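Local coordinates for SusD homolog (Bacteroides thetaiotaomicron, PDB 4MRU), which probably binds mucin O-glycans at the cell surface as a SusD-like, TPR-type outer-membrane lipoprotein, at residues A[286-291]-A[308-313]. Numbering follows the deposited sequence.
Sequences NDQEGY and ITSYSN. With EDO (1,2-ethanediol), chain M.
From Q288 to Y291 and from S310 to S312 the two backbones run roughly the same way, 25° apart. They draw together from 8.1 Å between the CA atoms of Q288 and S310 to 5.8 Å between those of Y291 and S312. Q288 bridges the wider end. With CG beside its own backbone N and the chain extended beyond, its amide reaches S310, where NE2 gives S310 O a nearly straight hydrogen bond of 2.9 Å (174°). The acceptor lies in the plane of the Q288 amide, whereas NE2 is tilted 31° from the carbonyl plane of S310. S310 OG hydrogen-bonds to D306 O in helix 304-309. At the narrow end S312 OG packs 3.4 Å from Y291 CA and sits near the plane of the tyrosine ring, at its edge, while bonding to T281 O and Y292 N. Just past strand 289-290, Y291 N donates to O1 of an ethanediol, probably from the crystallisation liquor, 2.8 Å away. A single directional bond thus ties the 283-290 hairpin to the chain at S310, and the hydroxyl of S312 adds a polar link to the residues flanking that hairpin.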
# COMPACT_ATOMS: atom_id res chain seq x y z
N ASN A 286 -28.20 9.88 18.42
CA ASN A 286 -29.65 9.94 18.17
C ASN A 286 -30.09 9.42 16.78
O ASN A 286 -31.11 8.72 16.64
CB ASN A 286 -30.17 11.38 18.36
CG ASN A 286 -30.38 11.75 19.83
OD1 ASN A 286 -30.76 10.92 20.65
ND2 ASN A 286 -30.17 13.02 20.16
N ASP A 287 -29.31 9.76 15.76
CA ASP A 287 -29.66 9.44 14.38
C ASP A 287 -28.74 8.41 13.76
O ASP A 287 -28.83 8.13 12.59
CB ASP A 287 -29.58 10.70 13.53
N GLN A 288 -27.87 7.82 14.58
CA GLN A 288 -26.83 6.92 14.11
C GLN A 288 -26.53 5.71 15.07
O GLN A 288 -26.35 5.88 16.27
CB GLN A 288 -25.55 7.73 13.91
CG GLN A 288 -25.65 8.76 12.77
CD GLN A 288 -24.30 9.40 12.36
OE1 GLN A 288 -24.05 10.55 12.64
NE2 GLN A 288 -23.45 8.64 11.71
N GLU A 289 -26.43 4.51 14.53
CA GLU A 289 -25.84 3.38 15.28
C GLU A 289 -25.17 2.43 14.29
O GLU A 289 -25.88 1.78 13.53
CB GLU A 289 -26.89 2.65 16.11
N GLY A 290 -23.84 2.44 14.17
CA GLY A 290 -23.20 1.55 13.22
C GLY A 290 -21.93 2.11 12.64
O GLY A 290 -21.27 2.95 13.26
N TYR A 291 -21.61 1.66 11.41
CA TYR A 291 -20.39 2.04 10.74
C TYR A 291 -20.73 3.03 9.62
O TYR A 291 -21.60 2.76 8.81
CB TYR A 291 -19.74 0.81 10.17
CG TYR A 291 -19.46 -0.22 11.25
CD1 TYR A 291 -18.41 -0.03 12.13
CD2 TYR A 291 -20.24 -1.35 11.38
CE1 TYR A 291 -18.15 -0.95 13.14
CE2 TYR A 291 -19.99 -2.30 12.39
CZ TYR A 291 -18.95 -2.09 13.26
OH TYR A 291 -18.66 -3.01 14.23
N ILE A 308 -15.67 14.73 12.71
CA ILE A 308 -15.00 13.85 13.66
C ILE A 308 -16.00 12.91 14.33
O ILE A 308 -15.74 11.74 14.46
CB ILE A 308 -14.26 14.67 14.72
CG1 ILE A 308 -13.01 15.31 14.12
CG2 ILE A 308 -13.92 13.83 15.96
CD1 ILE A 308 -12.48 16.48 14.93
N THR A 309 -17.18 13.41 14.67
CA THR A 309 -18.14 12.61 15.45
C THR A 309 -19.17 11.85 14.61
O THR A 309 -19.78 10.92 15.11
CB THR A 309 -18.90 13.48 16.48
OG1 THR A 309 -19.59 14.53 15.80
CG2 THR A 309 -17.92 14.08 17.55
N SER A 310 -19.36 12.20 13.35
CA SER A 310 -20.43 11.59 12.54
C SER A 310 -19.99 10.38 11.73
O SER A 310 -20.81 9.72 11.10
CB SER A 310 -20.99 12.62 11.59
OG SER A 310 -21.51 13.69 12.34
N TYR A 311 -18.67 10.15 11.68
CA TYR A 311 -18.10 9.07 10.89
C TYR A 311 -17.21 8.18 11.75
O TYR A 311 -16.59 8.63 12.69
CB TYR A 311 -17.29 9.64 9.71
CG TYR A 311 -18.16 10.54 8.88
CD1 TYR A 311 -19.11 10.01 8.02
CD2 TYR A 311 -18.03 11.91 8.95
CE1 TYR A 311 -19.93 10.83 7.27
CE2 TYR A 311 -18.85 12.74 8.21
CZ TYR A 311 -19.81 12.20 7.38
OH TYR A 311 -20.63 13.02 6.64
N SER A 312 -17.18 6.91 11.39
CA SER A 312 -16.33 5.92 12.06
C SER A 312 -14.86 6.33 11.98
O SER A 312 -14.43 6.89 10.98
CB SER A 312 -16.52 4.55 11.40
OG SER A 312 -17.81 4.04 11.63
N ASN A 313 -14.12 5.96 13.02
CA ASN A 313 -12.66 5.96 13.03
C ASN A 313 -12.14 4.57 12.73
O ASN A 313 -12.88 3.60 12.82
CB ASN A 313 -12.17 6.38 14.42
CG ASN A 313 -10.70 6.77 14.45
OD1 ASN A 313 -10.00 6.77 13.46
ND2 ASN A 313 -10.24 7.08 15.63
C1 EDO M . -24.63 -0.35 9.39
O1 EDO M . -23.61 0.02 10.31
C2 EDO M . -25.75 0.65 9.56
O2 EDO M . -25.12 1.90 9.36